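Local structure of histidine kinase (Paraburkholderia phymatum, 6NB0) at residues E174-A179 and F280-A285; W181-F186 and L208-S213. The protein probably acts as a phosphorelay sensor kinase, transferring a phosphate group from ATP to a histidine side chain of a protein. One frame throughout, in Å; residues are numbered along the deposited sequence.

Contact 1. Residues E174-A179 and F280-A285; sequences ERLAAA and FRASLA
L176 and A179, one helical turn apart, present a methyl-lined face to F280 and A282 in an alpha/beta sandwich like that of the catalytic, ATP-binding domains of histidine kinases, where helices pack over a mixed beta-sheet. Helix 173-189 lies over this sheet and runs almost antiparallel to strand 276-283, the local segments making an angle of 168° with axes 11.3 Å apart at closest. A gap of that width is bridged by a large side chain, and F280 supplies it. Its CG stands anti to the backbone N (chi1 178°), which carries the ring from the sheet out to the helix, its far end foremost. L176 CD2 meets that end at the edge, near the ring plane, 3.7 Å from F280 CZ, and the two side chains cross at about a right angle. On the L176 side, CG is anti to the carbonyl carbon (chi1 -66°); although CB is not aimed at the strand, this torsion together with chi2 brings CD2 nearer to it. A179 is small enough to let the ring come close to the helix backbone: its CB lies 3.8 Å from F280 CE2, approaching obliquely. Alternation along the strand puts A282 on the same side as F280, and its short side chain is matched by the longer leucine opposite. A small residue thus faces a larger one in each of these pairs, and the contact is wholly apolar and buried, with no hydrogen bond across it. Neighbouring elements complete the core: V257 and A258 of helix 252-260 touch A179 and F280 respectively, while M169 of strand 168-171 packs on both L176 and A282. Beyond the ring, the same leucine methyl also reaches the strand's next inward residue, L176 CD2 lying 4.3 Å from A282 CB.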
ATOM      1  N   GLU A 174       2.206  14.730  -6.213  1.00 31.65           N
ATOM      2  CA  GLU A 174       2.693  13.386  -5.899  1.00 30.50           C
ATOM      3  C   GLU A 174       1.693  12.317  -6.343  1.00 29.69           C
ATOM      4  O   GLU A 174       2.093  11.282  -6.882  1.00 31.44           O
ATOM      5  CB  GLU A 174       3.002  13.273  -4.408  1.00 33.41           C
ATOM      6  CG  GLU A 174       3.788  12.006  -4.016  1.00 40.70           C
ATOM      7  CD  GLU A 174       2.988  10.698  -4.142  1.00 55.94           C
ATOM      8  OE1 GLU A 174       1.834  10.631  -3.668  1.00 59.19           O
ATOM      9  OE2 GLU A 174       3.515   9.734  -4.730  1.00 54.29           O
ATOM     10  N   ARG A 175       0.391  12.528  -6.109  1.00 32.67           N
ATOM     11  CA  ARG A 175      -0.594  11.531  -6.557  1.00 27.15           C
ATOM     12  C   ARG A 175      -0.680  11.463  -8.079  1.00 27.67           C
ATOM     13  O   ARG A 175      -0.824  10.378  -8.649  1.00 28.14           O
ATOM     14  CB  ARG A 175      -1.978  11.849  -5.977  1.00 29.28           C
ATOM     15  CG  ARG A 175      -2.060  11.748  -4.464  1.00 36.95           C
ATOM     16  CD  ARG A 175      -1.744  10.370  -3.931  1.00 50.04           C
ATOM     17  NE  ARG A 175      -2.192  10.258  -2.544  1.00 55.34           N
ATOM     18  CZ  ARG A 175      -1.861   9.276  -1.704  1.00 66.41           C
ATOM     19  NH1 ARG A 175      -2.346   9.287  -0.465  1.00 74.48           N
ATOM     20  NH2 ARG A 175      -1.038   8.297  -2.082  1.00 53.27           N
ATOM     21  N   LEU A 176      -0.644  12.614  -8.753  1.00 28.06           N
ATOM     22  CA  LEU A 176      -0.609  12.590 -10.212  1.00 27.68           C
ATOM     23  C   LEU A 176       0.637  11.894 -10.713  1.00 26.17           C
ATOM     24  O   LEU A 176       0.598  11.191 -11.738  1.00 26.77           O
ATOM     25  CB  LEU A 176      -0.684  14.018 -10.761  1.00 29.23           C
ATOM     26  CG  LEU A 176      -2.035  14.681 -10.452  1.00 32.81           C
ATOM     27  CD1 LEU A 176      -1.933  16.227 -10.527  1.00 37.68           C
ATOM     28  CD2 LEU A 176      -3.130  14.161 -11.403  1.00 34.72           C
ATOM     29  N   ALA A 177       1.765  12.099 -10.027  1.00 26.67           N
ATOM     30  CA  ALA A 177       2.986  11.417 -10.432  1.00 26.85           C
ATOM     31  C   ALA A 177       2.821   9.916 -10.308  1.00 26.47           C
ATOM     32  O   ALA A 177       3.249   9.177 -11.184  1.00 24.44           O
ATOM     33  CB  ALA A 177       4.180  11.869  -9.585  1.00 28.45           C
ATOM     34  N   ALA A 178       2.225   9.450  -9.210  1.00 27.91           N
ATOM     35  CA  ALA A 178       1.990   8.014  -9.065  1.00 26.81           C
ATOM     36  C   ALA A 178       1.063   7.499 -10.169  1.00 31.02           C
ATOM     37  O   ALA A 178       1.288   6.421 -10.740  1.00 25.29           O
ATOM     38  CB  ALA A 178       1.403   7.750  -7.671  1.00 23.50           C
ATOM     39  N   ALA A 179       0.020   8.269 -10.490  1.00 24.73           N
ATOM     40  CA  ALA A 179      -0.944   7.850 -11.504  1.00 26.70           C
ATOM     41  C   ALA A 179      -0.300   7.733 -12.878  1.00 27.94           C
ATOM     42  O   ALA A 179      -0.536   6.755 -13.596  1.00 26.72           O
ATOM     43  CB  ALA A 179      -2.131   8.824 -11.540  1.00 25.96           C
ATOM     44  N   PHE A 280      -6.419   9.017 -19.196  1.00 29.07           N
ATOM     45  CA  PHE A 280      -6.481   9.679 -17.896  1.00 27.46           C
ATOM     46  C   PHE A 280      -6.882  11.141 -18.113  1.00 30.78           C
ATOM     47  O   PHE A 280      -6.339  11.815 -18.992  1.00 29.91           O
ATOM     48  CB  PHE A 280      -5.108   9.535 -17.206  1.00 28.55           C
ATOM     49  CG  PHE A 280      -5.001  10.217 -15.857  1.00 26.68           C
ATOM     50  CD1 PHE A 280      -4.642  11.556 -15.766  1.00 28.35           C
ATOM     51  CD2 PHE A 280      -5.223   9.503 -14.684  1.00 28.31           C
ATOM     52  CE1 PHE A 280      -4.523  12.178 -14.512  1.00 30.04           C
ATOM     53  CE2 PHE A 280      -5.113  10.128 -13.424  1.00 29.46           C
ATOM     54  CZ  PHE A 280      -4.763  11.451 -13.346  1.00 30.77           C
ATOM     55  N   ARG A 281      -7.858  11.630 -17.341  1.00 26.96           N
ATOM     56  CA  ARG A 281      -8.199  13.046 -17.372  1.00 30.27           C
ATOM     57  C   ARG A 281      -8.296  13.579 -15.952  1.00 29.23           C
ATOM     58  O   ARG A 281      -8.799  12.893 -15.058  1.00 34.37           O
ATOM     59  CB  ARG A 281      -9.568  13.341 -18.037  1.00 34.74           C
ATOM     60  CG  ARG A 281      -9.817  12.875 -19.443  1.00 51.39           C
ATOM     61  CD  ARG A 281     -11.194  13.443 -19.895  1.00 63.02           C
ATOM     62  NE  ARG A 281     -12.316  13.091 -19.010  1.00 70.90           N
ATOM     63  CZ  ARG A 281     -12.892  13.915 -18.126  1.00 72.61           C
ATOM     64  NH1 ARG A 281     -12.462  15.161 -17.984  1.00 77.99           N
ATOM     65  NH2 ARG A 281     -13.908  13.496 -17.378  1.00 66.96           N
ATOM     66  N   ALA A 282      -7.881  14.831 -15.767  1.00 33.34           N
ATOM     67  CA  ALA A 282      -7.942  15.481 -14.462  1.00 34.32           C
ATOM     68  C   ALA A 282      -8.269  16.945 -14.685  1.00 39.39           C
ATOM     69  O   ALA A 282      -7.792  17.537 -15.653  1.00 39.76           O
ATOM     70  CB  ALA A 282      -6.609  15.325 -13.695  1.00 32.74           C
ATOM     71  N   SER A 283      -9.092  17.521 -13.805  1.00 39.12           N
ATOM     72  CA  SER A 283      -9.423  18.928 -13.918  1.00 47.45           C
ATOM     73  C   SER A 283      -8.202  19.768 -13.572  1.00 44.64           C
ATOM     74  O   SER A 283      -7.428  19.430 -12.679  1.00 49.23           O
ATOM     75  CB  SER A 283     -10.599  19.283 -12.998  1.00 47.85           C
ATOM     76  OG  SER A 283     -10.829  20.668 -13.004  1.00 53.11           O
ATOM     77  N   LEU A 284      -8.031  20.875 -14.286  1.00 50.04           N
ATOM     78  CA  LEU A 284      -6.846  21.697 -14.072  1.00 60.66           C
ATOM     79  C   LEU A 284      -6.920  22.455 -12.745  1.00 69.76           C
ATOM     80  O   LEU A 284      -6.049  22.297 -11.879  1.00 71.97           O
ATOM     81  CB  LEU A 284      -6.651  22.645 -15.256  1.00 58.37           C
ATOM     82  CG  LEU A 284      -6.016  21.838 -16.397  1.00 50.10           C
ATOM     83  CD1 LEU A 284      -5.749  22.711 -17.609  1.00 52.00           C
ATOM     84  CD2 LEU A 284      -4.735  21.199 -15.902  1.00 45.43           C
ATOM     85  N   ALA A 285      -7.941  23.281 -12.559  1.00 68.80           N
ATOM     86  CA  ALA A 285      -8.033  24.126 -11.367  1.00 75.51           C
ATOM     87  C   ALA A 285      -9.201  23.644 -10.514  1.00 78.68           C
ATOM     88  O   ALA A 285     -10.296  24.210 -10.540  1.00 88.01           O
ATOM     89  CB  ALA A 285      -8.175  25.608 -11.742  1.00 83.77           C
TER

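Contact 2. Residues W181-F186 and L208-S213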
ATOM      1  N   TRP A 181       2.957   7.366 -13.523  1.00 24.94           N
ATOM      2  CA  TRP A 181       3.886   6.237 -13.440  1.00 25.30           C
ATOM      3  C   TRP A 181       3.175   4.914 -13.724  1.00 27.40           C
ATOM      4  O   TRP A 181       3.663   4.083 -14.499  1.00 24.64           O
ATOM      5  CB  TRP A 181       4.521   6.232 -12.043  1.00 19.43           C
ATOM      6  CG  TRP A 181       5.515   5.101 -11.805  1.00 23.81           C
ATOM      7  CD1 TRP A 181       6.871   5.147 -11.967  1.00 25.23           C
ATOM      8  CD2 TRP A 181       5.203   3.781 -11.324  1.00 25.24           C
ATOM      9  NE1 TRP A 181       7.434   3.908 -11.623  1.00 24.42           N
ATOM     10  CE2 TRP A 181       6.417   3.063 -11.234  1.00 23.00           C
ATOM     11  CE3 TRP A 181       4.001   3.133 -10.969  1.00 25.54           C
ATOM     12  CZ2 TRP A 181       6.470   1.732 -10.794  1.00 24.62           C
ATOM     13  CZ3 TRP A 181       4.062   1.810 -10.529  1.00 26.97           C
ATOM     14  CH2 TRP A 181       5.278   1.126 -10.458  1.00 25.95           C
ATOM     15  N   LEU A 182       2.009   4.704 -13.103  1.00 22.14           N
ATOM     16  CA  LEU A 182       1.308   3.427 -13.253  1.00 24.17           C
ATOM     17  C   LEU A 182       0.704   3.297 -14.639  1.00 24.18           C
ATOM     18  O   LEU A 182       0.725   2.212 -15.234  1.00 25.85           O
ATOM     19  CB  LEU A 182       0.223   3.304 -12.174  1.00 24.88           C
ATOM     20  CG  LEU A 182      -0.631   2.016 -12.179  1.00 23.70           C
ATOM     21  CD1 LEU A 182       0.264   0.769 -12.040  1.00 24.11           C
ATOM     22  CD2 LEU A 182      -1.650   2.055 -11.024  1.00 22.85           C
ATOM     23  N   LEU A 183       0.167   4.401 -15.168  1.00 26.01           N
ATOM     24  CA  LEU A 183      -0.353   4.424 -16.534  1.00 25.72           C
ATOM     25  C   LEU A 183       0.690   3.899 -17.521  1.00 29.77           C
ATOM     26  O   LEU A 183       0.388   3.050 -18.372  1.00 27.36           O
ATOM     27  CB  LEU A 183      -0.760   5.860 -16.880  1.00 32.26           C
ATOM     28  CG  LEU A 183      -1.864   6.138 -17.890  1.00 43.23           C
ATOM     29  CD1 LEU A 183      -3.209   5.743 -17.274  1.00 33.35           C
ATOM     30  CD2 LEU A 183      -1.839   7.619 -18.295  1.00 42.37           C
ATOM     31  N   VAL A 184       1.934   4.393 -17.415  1.00 25.36           N
ATOM     32  CA  VAL A 184       2.992   3.939 -18.325  1.00 27.57           C
ATOM     33  C   VAL A 184       3.498   2.546 -17.942  1.00 28.13           C
ATOM     34  O   VAL A 184       3.730   1.696 -18.812  1.00 25.41           O
ATOM     35  CB  VAL A 184       4.155   4.960 -18.362  1.00 24.87           C
ATOM     36  CG1 VAL A 184       5.231   4.511 -19.379  1.00 24.84           C
ATOM     37  CG2 VAL A 184       3.627   6.393 -18.732  1.00 24.33           C
ATOM     38  N   THR A 185       3.726   2.305 -16.650  1.00 24.65           N
ATOM     39  CA  THR A 185       4.267   1.010 -16.215  1.00 22.90           C
ATOM     40  C   THR A 185       3.337  -0.142 -16.605  1.00 23.64           C
ATOM     41  O   THR A 185       3.798  -1.218 -17.015  1.00 26.12           O
ATOM     42  CB  THR A 185       4.486   1.040 -14.701  1.00 23.39           C
ATOM     43  OG1 THR A 185       5.504   2.006 -14.396  1.00 24.06           O
ATOM     44  CG2 THR A 185       4.938  -0.322 -14.171  1.00 25.92           C
ATOM     45  N   PHE A 186       2.028   0.057 -16.467  1.00 24.61           N
ATOM     46  CA  PHE A 186       1.089  -0.998 -16.861  1.00 26.81           C
ATOM     47  C   PHE A 186       1.266  -1.362 -18.332  1.00 23.48           C
ATOM     48  O   PHE A 186       1.293  -2.548 -18.704  1.00 24.21           O
ATOM     49  CB  PHE A 186      -0.353  -0.542 -16.583  1.00 25.48           C
ATOM     50  CG  PHE A 186      -1.390  -1.583 -16.963  1.00 25.00           C
ATOM     51  CD1 PHE A 186      -1.909  -1.632 -18.234  1.00 25.31           C
ATOM     52  CD2 PHE A 186      -1.797  -2.533 -16.033  1.00 27.45           C
ATOM     53  CE1 PHE A 186      -2.837  -2.625 -18.596  1.00 27.99           C
ATOM     54  CE2 PHE A 186      -2.718  -3.520 -16.367  1.00 32.45           C
ATOM     55  CZ  PHE A 186      -3.247  -3.560 -17.643  1.00 28.43           C
ATOM     56  N   LEU A 208      -6.598  18.431 -18.023  1.00 28.77           N
ATOM     57  CA  LEU A 208      -5.373  17.722 -18.407  1.00 29.38           C
ATOM     58  C   LEU A 208      -5.752  16.357 -18.959  1.00 35.82           C
ATOM     59  O   LEU A 208      -6.513  15.622 -18.321  1.00 35.42           O
ATOM     60  CB  LEU A 208      -4.441  17.535 -17.210  1.00 30.60           C
ATOM     61  CG  LEU A 208      -3.276  16.550 -17.381  1.00 31.73           C
ATOM     62  CD1 LEU A 208      -2.198  17.082 -18.339  1.00 29.81           C
ATOM     63  CD2 LEU A 208      -2.629  16.146 -16.033  1.00 30.73           C
ATOM     64  N   ARG A 209      -5.205  16.008 -20.128  1.00 30.38           N
ATOM     65  CA  ARG A 209      -5.471  14.729 -20.779  0.58 36.13           C
ATOM     66  C   ARG A 209      -4.145  14.015 -20.990  1.00 35.35           C
ATOM     67  O   ARG A 209      -3.238  14.573 -21.612  1.00 34.19           O
ATOM     68  CB  ARG A 209      -6.182  14.925 -22.121  0.58 40.80           C
ATOM     69  CG  ARG A 209      -7.460  15.744 -22.029  0.58 50.15           C
ATOM     70  CD  ARG A 209      -7.993  16.109 -23.413  0.58 59.78           C
ATOM     71  NE  ARG A 209      -6.978  16.742 -24.253  0.58 64.21           N
ATOM     72  CZ  ARG A 209      -7.232  17.351 -25.408  0.58 68.18           C
ATOM     73  NH1 ARG A 209      -8.474  17.426 -25.867  0.58 61.93           N
ATOM     74  NH2 ARG A 209      -6.241  17.893 -26.103  0.58 72.78           N
ATOM     75  N   ALA A 210      -4.033  12.800 -20.461  1.00 30.26           N
ATOM     76  CA  ALA A 210      -2.847  11.963 -20.636  1.00 28.54           C
ATOM     77  C   ALA A 210      -3.310  10.608 -21.142  1.00 36.32           C
ATOM     78  O   ALA A 210      -4.184   9.984 -20.526  1.00 35.47           O
ATOM     79  CB  ALA A 210      -2.073  11.798 -19.325  1.00 26.00           C
ATOM     80  N   THR A 211      -2.735  10.156 -22.258  1.00 28.83           N
ATOM     81  CA  THR A 211      -3.120   8.893 -22.873  1.00 29.39           C
ATOM     82  C   THR A 211      -1.862   8.083 -23.121  1.00 31.40           C
ATOM     83  O   THR A 211      -0.875   8.617 -23.639  1.00 28.61           O
ATOM     84  CB  THR A 211      -3.870   9.117 -24.192  1.00 33.06           C
ATOM     85  OG1 THR A 211      -5.095   9.808 -23.918  1.00 37.05           O
ATOM     86  CG2 THR A 211      -4.178   7.781 -24.859  1.00 33.25           C
ATOM     87  N   VAL A 212      -1.885   6.813 -22.728  1.00 28.04           N
ATOM     88  CA  VAL A 212      -0.816   5.877 -23.057  1.00 27.16           C
ATOM     89  C   VAL A 212      -1.371   4.935 -24.119  1.00 29.71           C
ATOM     90  O   VAL A 212      -2.463   4.382 -23.947  1.00 26.63           O
ATOM     91  CB  VAL A 212      -0.317   5.121 -21.814  1.00 26.84           C
ATOM     92  CG1 VAL A 212       0.611   3.998 -22.215  1.00 27.40           C
ATOM     93  CG2 VAL A 212       0.411   6.071 -20.849  1.00 27.31           C
ATOM     94  N   SER A 213      -0.666   4.812 -25.248  1.00 27.10           N
ATOM     95  CA  SER A 213      -1.111   3.949 -26.329  0.53 29.09           C
ATOM     96  C   SER A 213       0.024   3.028 -26.745  1.00 31.35           C
ATOM     97  O   SER A 213       1.191   3.430 -26.775  1.00 28.67           O
ATOM     98  CB  SER A 213      -1.620   4.751 -27.538  0.53 34.68           C
ATOM     99  OG  SER A 213      -0.617   5.585 -28.082  0.53 34.36           O
TER
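V212 pushes one methyl, CG2, against L183 and V184 where helix 173-189 packs on a central strand of the mixed sheet in the alpha/beta sandwich. The local helix and strand segments run nearly parallel, 13° apart, with an axis separation of 8.7 Å. L183 carries most of the helix side: V212 CG2 lies 3.7 Å from L183 CG and equally close to L183 CD2, as the two side chains slide past each other in opposite directions. With V212 CG1 anti to the backbone N (chi1 170°), CG2 falls anti to the carbonyl carbon and meets both helix residues. V184 joins at about a right angle, its CG2 3.9 Å from V212 CG2. Beta-branched valine suits both places, being broad near the backbone and short enough for close helix-sheet packing. The longer L183 reaches along the strand as well, bringing CD2 to 4.3 Å from A210 CB; alanine, two residues before V212 and on the same side of the sheet, is short enough to lie under the leucine. The valine's other methyl rests near a polar atom, V212 CG1 being 4.0 Å from L183 O, a carbonyl oxygen buried here without a hydrogen-bonding partner.

Farther out, V197 and L199 of strand 196-204 touch V212, while L278 and F280 of strand 276-283 pack on L183, so the helix packs on strands 207-214 and 276-283. V184 also touches T142 and V146 of helix 135-154. The same V146 meets W181 and T185, residues one turn apart. Threonine suits this buried site because its hydroxyl can bond back to its own helix: W181 O accepts from both T185 N and T185 OG1. The hydroxyl donates from above the carbonyl plane, with a C=O...donor angle of 138°, and T185 OG1 sits 3.4 Å above the centre of the W181 ring.

Overall arrangement
Contacts 1 and 2 lie about 10 Å apart, centre to centre, and share helix 173-189: its first half serves contact 1, its second half contact 2. Their strands, 276-283 and 207-214, are antiparallel neighbours in the mixed sheet and are joined by probable hydrogen bonds, F280 N to A210 O and L208 N to A282 O, both 2.8 Å. Along the chain the order is 174-179, 181-186, 208-213, 280-285, so contact 2 is closed within the span that contact 1 brackets. One helix therefore packs on two adjacent interior strands of the sheet, bringing segments some 100 residues apart into a single hydrophobic core.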